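Local structure of transcriptional repressor (Vibrio fischeri, 3KV1) at residues A[48-53]-A[76-81]; A[59-64]-A[101-106]; A[69-74]-A[105-110]; A[82-87]-A[109-114]. The protein probably represses transcription as a DNA-binding regulator of the SorC family, the domain described here being its putative sugar-binding part. All blocks are in the same frame, centred on the assembly; numbering follows the deposited sequence.

Interaction 1 (A[48-53]-A[76-81])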
loop_
_atom_site.group_PDB
_atom_site.type_symbol
_atom_site.label_atom_id
_atom_site.label_comp_id
_atom_site.label_asym_id
_atom_site.label_seq_id
_atom_site.Cartn_x
_atom_site.Cartn_y
_atom_site.Cartn_z
ATOM N N TYR A 48 4.987 -25.351 -5.872
ATOM C CA TYR A 48 5.946 -25.380 -4.768
ATOM C C TYR A 48 5.370 -24.594 -3.567
ATOM O O TYR A 48 5.389 -25.081 -2.435
ATOM C CB TYR A 48 7.328 -24.836 -5.211
ATOM C CG TYR A 48 8.255 -24.512 -4.045
ATOM C CD1 TYR A 48 9.071 -25.488 -3.489
ATOM C CD2 TYR A 48 8.293 -23.231 -3.512
ATOM C CE1 TYR A 48 9.913 -25.177 -2.402
ATOM C CE2 TYR A 48 9.126 -22.914 -2.457
ATOM C CZ TYR A 48 9.913 -23.893 -1.902
ATOM O OH TYR A 48 10.713 -23.547 -0.826
ATOM N N LEU A 49 4.867 -23.387 -3.801
ATOM C CA LEU A 49 4.280 -22.616 -2.698
ATOM C C LEU A 49 3.031 -23.282 -2.135
ATOM O O LEU A 49 2.812 -23.311 -0.909
ATOM C CB LEU A 49 3.925 -21.209 -3.137
ATOM C CG LEU A 49 5.131 -20.302 -3.409
ATOM C CD1 LEU A 49 4.605 -18.947 -3.885
ATOM C CD2 LEU A 49 5.960 -20.119 -2.134
ATOM N N ASN A 50 2.221 -23.848 -3.018
ATOM C CA ASN A 50 1.020 -24.554 -2.546
ATOM C C ASN A 50 1.358 -25.617 -1.506
ATOM O O ASN A 50 0.658 -25.762 -0.487
ATOM C CB ASN A 50 0.311 -25.225 -3.741
ATOM C CG ASN A 50 -0.987 -25.901 -3.347
ATOM O OD1 ASN A 50 -1.760 -25.377 -2.549
ATOM N ND2 ASN A 50 -1.245 -27.070 -3.937
ATOM N N ASN A 51 2.415 -26.385 -1.769
ATOM C CA ASN A 51 2.812 -27.460 -0.860
ATOM C C ASN A 51 3.589 -26.984 0.364
ATOM O O ASN A 51 3.541 -27.618 1.411
ATOM C CB ASN A 51 3.668 -28.477 -1.598
ATOM C CG ASN A 51 2.902 -29.229 -2.668
ATOM O OD1 ASN A 51 1.745 -29.571 -2.492
ATOM N ND2 ASN A 51 3.567 -29.510 -3.776
ATOM N N ASN A 52 4.315 -25.875 0.254
ATOM C CA ASN A 52 5.271 -25.548 1.331
ATOM C C ASN A 52 4.918 -24.380 2.228
ATOM O O ASN A 52 5.421 -24.288 3.355
ATOM C CB ASN A 52 6.679 -25.342 0.750
ATOM C CG ASN A 52 7.288 -26.641 0.270
ATOM O OD1 ASN A 52 7.873 -27.367 1.057
ATOM N ND2 ASN A 52 7.114 -26.959 -1.013
ATOM N N LEU A 53 4.060 -23.488 1.747
ATOM C CA LEU A 53 3.764 -22.261 2.488
ATOM C C LEU A 53 2.674 -22.540 3.531
ATOM O O LEU A 53 1.501 -22.634 3.206
ATOM C CB LEU A 53 3.330 -21.160 1.499
ATOM C CG LEU A 53 2.927 -19.829 2.115
ATOM C CD1 LEU A 53 4.073 -19.256 2.947
ATOM C CD2 LEU A 53 2.528 -18.856 0.980
ATOM N N ILE A 76 -4.935 -24.715 -9.057
ATOM C CA ILE A 76 -5.629 -24.962 -7.795
ATOM C C ILE A 76 -4.650 -24.954 -6.643
ATOM O O ILE A 76 -3.672 -25.714 -6.651
ATOM C CB ILE A 76 -6.206 -26.369 -7.775
ATOM C CG1 ILE A 76 -7.299 -26.495 -8.830
ATOM C CG2 ILE A 76 -6.761 -26.718 -6.356
ATOM C CD1 ILE A 76 -7.834 -27.916 -8.940
ATOM N N VAL A 77 -4.916 -24.116 -5.651
ATOM C CA VAL A 77 -4.123 -24.137 -4.437
ATOM C C VAL A 77 -5.054 -24.214 -3.226
ATOM O O VAL A 77 -6.200 -23.728 -3.239
ATOM C CB VAL A 77 -3.192 -22.911 -4.341
ATOM C CG1 VAL A 77 -2.222 -22.868 -5.529
ATOM C CG2 VAL A 77 -4.009 -21.641 -4.250
ATOM N N THR A 78 -4.579 -24.891 -2.191
ATOM C CA THR A 78 -5.316 -24.962 -0.944
ATOM C C THR A 78 -5.286 -23.607 -0.242
ATOM O O THR A 78 -4.296 -22.880 -0.315
ATOM C CB THR A 78 -4.685 -26.019 -0.048
ATOM O OG1 THR A 78 -4.619 -27.250 -0.780
ATOM C CG2 THR A 78 -5.500 -26.203 1.196
ATOM N N GLN A 79 -6.376 -23.250 0.427
ATOM C CA GLN A 79 -6.422 -21.964 1.109
ATOM C C GLN A 79 -5.703 -22.048 2.460
ATOM O O GLN A 79 -5.938 -22.989 3.236
ATOM C CB GLN A 79 -7.881 -21.501 1.280
ATOM C CG GLN A 79 -8.631 -21.448 -0.073
ATOM C CD GLN A 79 -7.992 -20.443 -1.038
ATOM O OE1 GLN A 79 -8.130 -19.241 -0.858
ATOM N NE2 GLN A 79 -7.285 -20.941 -2.057
ATOM N N ARG A 80 -4.808 -21.096 2.733
ATOM C CA ARG A 80 -4.165 -21.052 4.036
ATOM C C ARG A 80 -3.876 -19.619 4.417
ATOM O O ARG A 80 -3.699 -18.767 3.535
ATOM C CB ARG A 80 -2.897 -21.937 4.068
ATOM C CG ARG A 80 -1.557 -21.313 3.612
ATOM C CD ARG A 80 -1.506 -20.930 2.119
ATOM N NE ARG A 80 -1.938 -21.960 1.167
ATOM C CZ ARG A 80 -1.166 -22.903 0.625
ATOM N NH1 ARG A 80 0.118 -23.021 0.958
ATOM N NH2 ARG A 80 -1.672 -23.725 -0.280
ATOM N N ASN A 81 -3.821 -19.351 5.720
ATOM C CA ASN A 81 -3.637 -17.979 6.179
ATOM C C ASN A 81 -2.171 -17.559 6.243
ATOM O O ASN A 81 -1.582 -17.423 7.325
ATOM C CB ASN A 81 -4.322 -17.762 7.528
ATOM C CG ASN A 81 -4.388 -16.291 7.903
ATOM O OD1 ASN A 81 -4.198 -15.422 7.048
ATOM N ND2 ASN A 81 -4.657 -16.009 9.175
#

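Interaction 2 (A[59-64]-A[101-106])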
loop_
_atom_site.group_PDB
_atom_site.type_symbol
_atom_site.label_atom_id
_atom_site.label_comp_id
_atom_site.label_asym_id
_atom_site.label_seq_id
_atom_site.Cartn_x
_atom_site.Cartn_y
_atom_site.Cartn_z
ATOM N N VAL A 59 5.855 -14.563 3.094
ATOM C CA VAL A 59 6.700 -14.488 1.886
ATOM C C VAL A 59 7.087 -13.021 1.648
ATOM O O VAL A 59 6.190 -12.134 1.628
ATOM C CB VAL A 59 5.934 -15.016 0.611
ATOM C CG1 VAL A 59 6.883 -15.053 -0.585
ATOM C CG2 VAL A 59 5.290 -16.411 0.878
ATOM N N ALA A 60 8.395 -12.734 1.533
ATOM C CA ALA A 60 8.877 -11.409 1.140
ATOM C C ALA A 60 8.816 -11.383 -0.372
ATOM O O ALA A 60 9.501 -12.190 -0.984
ATOM C CB ALA A 60 10.320 -11.213 1.576
ATOM N N VAL A 61 8.104 -10.413 -0.956
ATOM C CA VAL A 61 7.764 -10.473 -2.377
ATOM C C VAL A 61 8.415 -9.303 -3.135
ATOM O O VAL A 61 8.290 -8.150 -2.725
ATOM C CB VAL A 61 6.231 -10.414 -2.530
ATOM C CG1 VAL A 61 5.817 -10.317 -4.017
ATOM C CG2 VAL A 61 5.546 -11.655 -1.852
ATOM N N GLY A 62 9.146 -9.609 -4.212
ATOM C CA GLY A 62 9.741 -8.551 -5.034
ATOM C C GLY A 62 8.819 -8.145 -6.172
ATOM O O GLY A 62 7.638 -8.462 -6.178
ATOM N N GLN A 63 9.345 -7.407 -7.147
ATOM C CA GLN A 63 8.447 -6.803 -8.120
ATOM C C GLN A 63 8.678 -7.414 -9.490
ATOM O O GLN A 63 9.589 -8.222 -9.677
ATOM C CB GLN A 63 8.661 -5.292 -8.198
ATOM C CG GLN A 63 10.055 -4.859 -8.589
ATOM C CD GLN A 63 10.166 -3.345 -8.765
ATOM O OE1 GLN A 63 9.380 -2.558 -8.217
ATOM N NE2 GLN A 63 11.187 -2.925 -9.510
ATOM N N GLY A 64 7.870 -7.000 -10.451
ATOM C CA GLY A 64 8.173 -7.346 -11.843
ATOM C C GLY A 64 7.456 -8.554 -12.434
ATOM O O GLY A 64 6.696 -9.257 -11.754
ATOM N N ASP A 101 3.488 -4.618 -4.171
ATOM C CA ASP A 101 2.270 -4.495 -3.392
ATOM C C ASP A 101 1.081 -5.129 -4.135
ATOM O O ASP A 101 0.294 -5.894 -3.549
ATOM C CB ASP A 101 2.032 -3.005 -3.116
ATOM C CG ASP A 101 0.756 -2.744 -2.434
ATOM O OD1 ASP A 101 0.471 -3.522 -1.493
ATOM O OD2 ASP A 101 0.066 -1.762 -2.831
ATOM N N HIS A 102 0.906 -4.783 -5.410
ATOM C CA HIS A 102 -0.173 -5.386 -6.203
ATOM C C HIS A 102 -0.037 -6.906 -6.266
ATOM O O HIS A 102 -1.011 -7.624 -6.083
ATOM C CB HIS A 102 -0.181 -4.832 -7.631
ATOM C CG HIS A 102 -0.728 -3.447 -7.739
ATOM N ND1 HIS A 102 -2.081 -3.184 -7.800
ATOM C CD2 HIS A 102 -0.105 -2.246 -7.808
ATOM C CE1 HIS A 102 -2.268 -1.878 -7.892
ATOM N NE2 HIS A 102 -1.085 -1.287 -7.901
ATOM N N ILE A 103 1.185 -7.385 -6.473
ATOM C CA ILE A 103 1.435 -8.820 -6.494
ATOM C C ILE A 103 1.056 -9.466 -5.157
ATOM O O ILE A 103 0.399 -10.505 -5.147
ATOM C CB ILE A 103 2.887 -9.135 -6.850
ATOM C CG1 ILE A 103 3.196 -8.558 -8.264
ATOM C CG2 ILE A 103 3.116 -10.637 -6.814
ATOM C CD1 ILE A 103 4.745 -8.586 -8.608
ATOM N N CYS A 104 1.420 -8.834 -4.040
ATOM C CA CYS A 104 1.088 -9.420 -2.735
ATOM C C CYS A 104 -0.434 -9.504 -2.578
ATOM O O CYS A 104 -0.969 -10.501 -2.054
ATOM C CB CYS A 104 1.625 -8.551 -1.579
ATOM S SG CYS A 104 3.450 -8.731 -1.401
ATOM N N ARG A 105 -1.132 -8.465 -3.007
ATOM C CA ARG A 105 -2.591 -8.500 -2.906
ATOM C C ARG A 105 -3.202 -9.657 -3.703
ATOM O O ARG A 105 -4.135 -10.341 -3.242
ATOM C CB ARG A 105 -3.203 -7.136 -3.307
ATOM C CG ARG A 105 -3.012 -6.120 -2.173
ATOM C CD ARG A 105 -2.766 -4.676 -2.622
ATOM N NE ARG A 105 -3.712 -4.200 -3.615
ATOM C CZ ARG A 105 -3.636 -3.006 -4.199
ATOM N NH1 ARG A 105 -2.652 -2.166 -3.885
ATOM N NH2 ARG A 105 -4.545 -2.644 -5.097
ATOM N N ARG A 106 -2.670 -9.878 -4.897
ATOM C CA ARG A 106 -3.157 -10.977 -5.745
ATOM C C ARG A 106 -2.801 -12.342 -5.167
ATOM O O ARG A 106 -3.617 -13.268 -5.205
ATOM C CB ARG A 106 -2.634 -10.824 -7.190
ATOM C CG ARG A 106 -3.219 -9.575 -7.864
ATOM C CD ARG A 106 -3.318 -9.722 -9.378
ATOM N NE ARG A 106 -2.007 -9.889 -9.999
ATOM C CZ ARG A 106 -1.231 -8.882 -10.383
ATOM N NH1 ARG A 106 -1.640 -7.627 -10.215
ATOM N NH2 ARG A 106 -0.047 -9.124 -10.939
#

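Interaction 3 (A[69-74]-A[105-110])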
loop_
_atom_site.group_PDB
_atom_site.type_symbol
_atom_site.label_atom_id
_atom_site.label_comp_id
_atom_site.label_asym_id
_atom_site.label_seq_id
_atom_site.Cartn_x
_atom_site.Cartn_y
_atom_site.Cartn_z
ATOM N N ALA A 69 3.813 -13.335 -12.574
ATOM C CA ALA A 69 3.308 -14.563 -13.218
ATOM C C ALA A 69 2.856 -15.616 -12.178
ATOM O O ALA A 69 1.928 -16.376 -12.439
ATOM C CB ALA A 69 4.372 -15.166 -14.170
ATOM N N VAL A 70 3.504 -15.642 -11.006
ATOM C CA VAL A 70 3.126 -16.628 -9.964
ATOM C C VAL A 70 1.755 -16.259 -9.401
ATOM O O VAL A 70 0.920 -17.115 -9.168
ATOM C CB VAL A 70 4.181 -16.676 -8.829
ATOM C CG1 VAL A 70 3.761 -17.660 -7.723
ATOM C CG2 VAL A 70 5.608 -17.037 -9.409
ATOM N N ALA A 71 1.526 -14.969 -9.205
ATOM C CA ALA A 71 0.226 -14.532 -8.700
ATOM C C ALA A 71 -0.877 -14.765 -9.717
ATOM O O ALA A 71 -2.015 -15.066 -9.361
ATOM C CB ALA A 71 0.300 -13.052 -8.278
ATOM N N ASP A 72 -0.521 -14.698 -10.996
ATOM C CA ASP A 72 -1.505 -14.804 -12.060
ATOM C C ASP A 72 -1.728 -16.239 -12.521
ATOM O O ASP A 72 -2.629 -16.501 -13.309
ATOM C CB ASP A 72 -1.110 -13.904 -13.240
ATOM C CG ASP A 72 -1.113 -12.415 -12.860
ATOM O OD1 ASP A 72 -1.787 -12.049 -11.866
ATOM O OD2 ASP A 72 -0.438 -11.611 -13.548
ATOM N N HIS A 73 -0.930 -17.178 -12.019
ATOM C CA HIS A 73 -1.081 -18.556 -12.465
ATOM C C HIS A 73 -2.419 -19.096 -11.959
ATOM O O HIS A 73 -2.702 -19.020 -10.758
ATOM C CB HIS A 73 0.048 -19.441 -11.964
ATOM C CG HIS A 73 -0.162 -20.889 -12.277
ATOM N ND1 HIS A 73 0.007 -21.406 -13.541
ATOM C CD2 HIS A 73 -0.577 -21.917 -11.496
ATOM C CE1 HIS A 73 -0.271 -22.698 -13.524
ATOM N NE2 HIS A 73 -0.611 -23.034 -12.289
ATOM N N ALA A 74 -3.227 -19.650 -12.857
ATOM C CA ALA A 74 -4.579 -20.067 -12.450
ATOM C C ALA A 74 -4.709 -21.529 -12.012
ATOM O O ALA A 74 -5.672 -22.205 -12.364
ATOM C CB ALA A 74 -5.576 -19.754 -13.566
ATOM N N ARG A 105 -1.132 -8.465 -3.007
ATOM C CA ARG A 105 -2.591 -8.500 -2.906
ATOM C C ARG A 105 -3.202 -9.657 -3.703
ATOM O O ARG A 105 -4.135 -10.341 -3.242
ATOM C CB ARG A 105 -3.203 -7.136 -3.307
ATOM C CG ARG A 105 -3.012 -6.120 -2.173
ATOM C CD ARG A 105 -2.766 -4.676 -2.622
ATOM N NE ARG A 105 -3.712 -4.200 -3.615
ATOM C CZ ARG A 105 -3.636 -3.006 -4.199
ATOM N NH1 ARG A 105 -2.652 -2.166 -3.885
ATOM N NH2 ARG A 105 -4.545 -2.644 -5.097
ATOM N N ARG A 106 -2.670 -9.878 -4.897
ATOM C CA ARG A 106 -3.157 -10.977 -5.745
ATOM C C ARG A 106 -2.801 -12.342 -5.167
ATOM O O ARG A 106 -3.617 -13.268 -5.205
ATOM C CB ARG A 106 -2.634 -10.824 -7.190
ATOM C CG ARG A 106 -3.219 -9.575 -7.864
ATOM C CD ARG A 106 -3.318 -9.722 -9.378
ATOM N NE ARG A 106 -2.007 -9.889 -9.999
ATOM C CZ ARG A 106 -1.231 -8.882 -10.383
ATOM N NH1 ARG A 106 -1.640 -7.627 -10.215
ATOM N NH2 ARG A 106 -0.047 -9.124 -10.939
ATOM N N LEU A 107 -1.597 -12.456 -4.649
ATOM C CA LEU A 107 -1.179 -13.674 -3.928
ATOM C C LEU A 107 -2.081 -13.941 -2.717
ATOM O O LEU A 107 -2.508 -15.056 -2.501
ATOM C CB LEU A 107 0.273 -13.581 -3.501
ATOM C CG LEU A 107 1.343 -13.674 -4.607
ATOM C CD1 LEU A 107 2.722 -13.326 -4.043
ATOM C CD2 LEU A 107 1.279 -15.093 -5.224
ATOM N N ALA A 108 -2.364 -12.924 -1.907
ATOM C CA ALA A 108 -3.249 -13.140 -0.768
ATOM C C ALA A 108 -4.624 -13.646 -1.192
ATOM O O ALA A 108 -5.238 -14.493 -0.549
ATOM C CB ALA A 108 -3.361 -11.823 0.092
ATOM N N LYS A 109 -5.120 -13.128 -2.302
ATOM C CA LYS A 109 -6.414 -13.577 -2.753
ATOM C C LYS A 109 -6.381 -15.029 -3.195
ATOM O O LYS A 109 -7.308 -15.808 -2.904
ATOM C CB LYS A 109 -6.913 -12.684 -3.876
ATOM C CG LYS A 109 -8.248 -13.149 -4.416
ATOM C CD LYS A 109 -8.815 -12.196 -5.460
ATOM C CE LYS A 109 -10.127 -12.739 -6.045
ATOM N NZ LYS A 109 -10.563 -11.956 -7.243
ATOM N N LYS A 110 -5.328 -15.371 -3.922
ATOM C CA LYS A 110 -5.129 -16.710 -4.492
ATOM C C LYS A 110 -4.931 -17.786 -3.437
ATOM O O LYS A 110 -5.559 -18.854 -3.498
ATOM C CB LYS A 110 -3.894 -16.670 -5.417
ATOM C CG LYS A 110 -3.468 -18.060 -5.917
ATOM C CD LYS A 110 -2.302 -17.979 -6.944
ATOM C CE LYS A 110 -1.911 -19.381 -7.411
ATOM N NZ LYS A 110 -0.737 -19.320 -8.329
#

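Interaction 4 (A[82-87]-A[109-114])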
loop_
_atom_site.group_PDB
_atom_site.type_symbol
_atom_site.label_atom_id
_atom_site.label_comp_id
_atom_site.label_asym_id
_atom_site.label_seq_id
_atom_site.Cartn_x
_atom_site.Cartn_y
_atom_site.Cartn_z
ATOM N N ALA A 82 -1.584 -17.339 5.081
ATOM C CA ALA A 82 -0.177 -16.931 5.002
ATOM C C ALA A 82 -0.112 -15.425 4.732
ATOM O O ALA A 82 -1.115 -14.815 4.352
ATOM C CB ALA A 82 0.524 -17.703 3.908
ATOM N N ARG A 83 1.045 -14.819 4.968
ATOM C CA ARG A 83 1.174 -13.383 4.759
ATOM C C ARG A 83 2.089 -13.164 3.566
ATOM O O ARG A 83 3.061 -13.921 3.335
ATOM C CB ARG A 83 1.767 -12.660 5.981
ATOM C CG ARG A 83 0.761 -12.208 7.043
ATOM C CD ARG A 83 1.412 -11.228 8.029
ATOM N NE ARG A 83 2.494 -11.863 8.776
ATOM C CZ ARG A 83 3.608 -11.259 9.182
ATOM N NH1 ARG A 83 3.824 -9.970 8.929
ATOM N NH2 ARG A 83 4.515 -11.955 9.856
ATOM N N PHE A 84 1.763 -12.128 2.802
ATOM C CA PHE A 84 2.588 -11.716 1.671
ATOM C C PHE A 84 3.025 -10.270 1.908
ATOM O O PHE A 84 2.176 -9.369 1.973
ATOM C CB PHE A 84 1.786 -11.858 0.372
ATOM C CG PHE A 84 1.433 -13.287 0.063
ATOM C CD1 PHE A 84 0.227 -13.820 0.504
ATOM C CD2 PHE A 84 2.361 -14.119 -0.548
ATOM C CE1 PHE A 84 -0.079 -15.164 0.237
ATOM C CE2 PHE A 84 2.070 -15.441 -0.789
ATOM C CZ PHE A 84 0.834 -15.965 -0.378
ATOM N N VAL A 85 4.336 -10.068 2.083
ATOM C CA VAL A 85 4.886 -8.794 2.537
ATOM C C VAL A 85 5.725 -8.167 1.437
ATOM O O VAL A 85 6.642 -8.821 0.904
ATOM C CB VAL A 85 5.798 -8.984 3.768
ATOM C CG1 VAL A 85 6.194 -7.619 4.323
ATOM C CG2 VAL A 85 5.085 -9.830 4.847
ATOM N N SER A 86 5.432 -6.914 1.077
ATOM C CA SER A 86 6.245 -6.243 0.040
ATOM C C SER A 86 7.669 -6.053 0.490
ATOM O O SER A 86 7.915 -5.563 1.605
ATOM C CB SER A 86 5.652 -4.865 -0.260
ATOM O OG SER A 86 4.383 -5.006 -0.851
ATOM N N ALA A 87 8.625 -6.410 -0.376
ATOM C CA ALA A 87 10.040 -6.268 -0.056
ATOM C C ALA A 87 10.638 -5.050 -0.717
ATOM O O ALA A 87 11.836 -4.814 -0.612
ATOM C CB ALA A 87 10.837 -7.515 -0.519
ATOM N N LYS A 109 -5.120 -13.128 -2.302
ATOM C CA LYS A 109 -6.414 -13.577 -2.753
ATOM C C LYS A 109 -6.381 -15.029 -3.195
ATOM O O LYS A 109 -7.308 -15.808 -2.904
ATOM C CB LYS A 109 -6.913 -12.684 -3.876
ATOM C CG LYS A 109 -8.248 -13.149 -4.416
ATOM C CD LYS A 109 -8.815 -12.196 -5.460
ATOM C CE LYS A 109 -10.127 -12.739 -6.045
ATOM N NZ LYS A 109 -10.563 -11.956 -7.243
ATOM N N LYS A 110 -5.328 -15.371 -3.922
ATOM C CA LYS A 110 -5.129 -16.710 -4.492
ATOM C C LYS A 110 -4.931 -17.786 -3.437
ATOM O O LYS A 110 -5.559 -18.854 -3.498
ATOM C CB LYS A 110 -3.894 -16.670 -5.417
ATOM C CG LYS A 110 -3.468 -18.060 -5.917
ATOM C CD LYS A 110 -2.302 -17.979 -6.944
ATOM C CE LYS A 110 -1.911 -19.381 -7.411
ATOM N NZ LYS A 110 -0.737 -19.320 -8.329
ATOM N N TYR A 111 -4.059 -17.498 -2.462
ATOM C CA TYR A 111 -3.660 -18.508 -1.474
ATOM C C TYR A 111 -4.512 -18.446 -0.222
ATOM O O TYR A 111 -4.419 -19.322 0.637
ATOM C CB TYR A 111 -2.186 -18.331 -1.108
ATOM C CG TYR A 111 -1.272 -18.902 -2.194
ATOM C CD1 TYR A 111 -0.739 -18.075 -3.196
ATOM C CD2 TYR A 111 -0.945 -20.253 -2.208
ATOM C CE1 TYR A 111 0.069 -18.594 -4.188
ATOM C CE2 TYR A 111 -0.106 -20.788 -3.214
ATOM C CZ TYR A 111 0.380 -19.939 -4.197
ATOM O OH TYR A 111 1.182 -20.444 -5.193
ATOM N N GLY A 112 -5.352 -17.424 -0.143
ATOM C CA GLY A 112 -6.227 -17.257 1.001
ATOM C C GLY A 112 -5.638 -16.652 2.267
ATOM O O GLY A 112 -6.047 -17.032 3.373
ATOM N N GLY A 113 -4.722 -15.705 2.150
ATOM C CA GLY A 113 -4.181 -15.046 3.341
ATOM C C GLY A 113 -4.266 -13.519 3.335
ATOM O O GLY A 113 -5.296 -12.963 2.960
ATOM N N SER A 114 -3.189 -12.836 3.742
ATOM C CA SER A 114 -3.201 -11.387 3.852
ATOM C C SER A 114 -1.986 -10.753 3.217
ATOM O O SER A 114 -1.000 -11.436 2.959
ATOM C CB SER A 114 -3.239 -10.965 5.322
ATOM O OG SER A 114 -2.083 -11.430 5.977
#

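Interaction 1 (A[48-53]-A[76-81])
Asn50, in the last turn of helix 34-52, runs close beside Val77 with 5.5 Å between their CA atoms, whereas the CA atoms of Leu53 and Arg80 stand 8.2 Å apart and the wider interval is bridged by a side chain. That side chain is Arg80, a worked example of an arginine set against the carbonyls that end a helix. Its CG lies between the backbone N and the carbonyl carbon (chi1 87°), and bends at chi2 and chi3 fold the chain back so that NE and NH2 both hold Thr78 O of its own segment, side-on. This side-on grip helps to fix the rotation of the guanidinium while its other end faces the helix. There NH1 and NH2 close on Asn50 O, each nitrogen 3.1 Å from it, NH2 on a lone pair in the carbonyl plane and NH1 from above that plane. NH1 also meets Leu53 O at 2.7 Å, on a lone pair. These carbonyls would be expected to favour the positive charge. The Asn50 side chain completes the joint: with CG anti to its N, it brings OD1 to Thr78 N, 2.9 Å away, in a fairly straight bond (152°). Arg80 NH2 adds a weak bond to the same OD1, the amide being turned 43° from the guanidinium. Val77 CG1 rests 3.9 Å from Asn50 CB. Around this seam in the alpha/beta domain, Leu49, Val77 and Arg80 all touch Tyr111 of helix 100-111, while Leu53 packs on Phe151 of strand 151-158.

Interaction 2 (A[59-64]-A[101-106])
Val61 and Cys104 meet where helix 100-111 packs on the parallel part of the sheet, an arrangement of the Rossmann-like alpha/beta class: strand 58-61 runs beside strand 83-86, and the helix belongs to the crossover that leads from 83-86 to strand 114-116. The tight part is small and wholly apolar. Cys104 SG sits against the branch point of Val61, 3.4 Å from its CB and 3.6 Å from its CG2, so the sulfur fits alongside the valine rather than meeting the end of one methyl. The torsion of Val61 (chi1 174°) places CG1 anti to the backbone N, and this methyl also meets the preceding helical residue, with Ile103 CG2 at 3.9 Å. Val67 of helix 65-72 touches both Val61 and Ile103, which closes the group from another helix.

Beyond the strand the contact becomes looser. Here Ile103 alone reaches across, its CD1 lying by the bend of chain at 62-64. Gln63 turns its amide elsewhere: NE2 bonds to Tyr123 OH and to a glycerol that probably came from the crystallisation liquor. On another side, away from Val61, the helix carries Arg105 and Asp101, whose NH1 and OD2 form a salt bridge of 2.9 Å. Both residues also bond to the second subunit, Arg105 to Ser115 O and Asp101 to Tyr119 OH of that chain, so this side faces the dimer partner. Within the loop, Ile103 CD1 lies 3.8 Å from Gly64 O and equally far from Gly62 O, a buried carbonyl oxygen without a hydrogen-bond partner in the model.

Interaction 3 (A[69-74]-A[105-110])
The pairing of two sheet-covering helices brings the final turn of helix 65-72 against helix 100-111, with Ala71 and Leu107 at the point of closest backbone approach, 5.0 Å between CA atoms. The small alanine permits this spacing: Leu107 CD2 settles 3.7 Å from Ala71 CA, and Ala71 CB is also met by Arg106 CB at 3.8 Å. Val70 CG1 makes a more distant contact with the same leucine methyl.

Both helices lie on the Val61 side of the parallel sheet in this alpha/beta domain, and helix 34-52 comes in beside them, touching Val70 and His73. Polar links flank the apolar centre. Lys110 leaves its helix with CG anti to the backbone N (chi1 172°) and stays extended to its end, long enough to pass the Ala71 carbonyl and deliver NZ to the last turn of the other helix. NZ meets Val70 O at 2.9 Å, almost in line with the C=O bond (171°), and His73 O at 3.1 Å from a tilted direction. Ser46 OG of helix 34-52 supplies a further partner, so one ammonium group joins three chain elements. On the more solvent-exposed side, Arg106 bends at chi3 and turns NE to Asp72 OD1, a salt bridge of 2.9 Å whose hydrogen bond is weak; the carboxylate and guanidinium planes differ by 29°.

Interaction 4 (A[82-87]-A[109-114])
Similar first torsions, chi1 -65° in Phe84 and -78° in Tyr111, set each CG anti to its carbonyl carbon and lead the two aromatic side chains to cross at about a right angle. The meeting is off-centre: Phe84 CZ lies 3.9 Å from Tyr111 CD1 and as close to its CB, the ring planes being inclined at 39°. The contact is apolar and oblique, the tip of the phenylalanine lying by CB and CD1 of the tyrosine. Tyr111 OH is held elsewhere, by Ser46 O.

Gly112, after Tyr111, leaves helical backbone angles with a positive phi, and the chain turns into a parallel bridge in which Arg83 pairs with Ser114. Ser114 N donates to Ala82 O at 2.9 Å, and Phe84 N in turn to Ser114 O, also at 2.9 Å. Gly113, lacking a side chain, lets its CA approach Ala82 O to 3.2 Å in a CA-H...O contact.

Strand 83-86 is thereby bound to 114-116 along one margin, while strand 58-61 hydrogen-bonds to the other. Phe84 also packs on Cys104 and Leu107 of helix 100-111, whereas Arg83 and Val85 touch helix 137-147.

Overall arrangement
Helix 100-111 ties interactions 2, 3 and 4 together, since successive turns of it meet strand 58-61, helix 65-72 and strand 83-86; the centres of these three contacts lie about 8 to 9 Å apart. Leu107 passes between them, its CD1 lying 3.9 Å from Val61 CG2 and 3.6 Å from Phe84 CD2. The sheet links interactions 2 and 4 directly through Val59 O and Val85 N, 2.8 Å apart. Interaction 1 lies at the end of this helix: Arg80 N probably bonds to Tyr111 O at 2.8 Å. Glycerol molecules, probably from the crystallisation liquor, sit beside Gln63 and Thr78, and the second subunit adjoins the polar side of interaction 2.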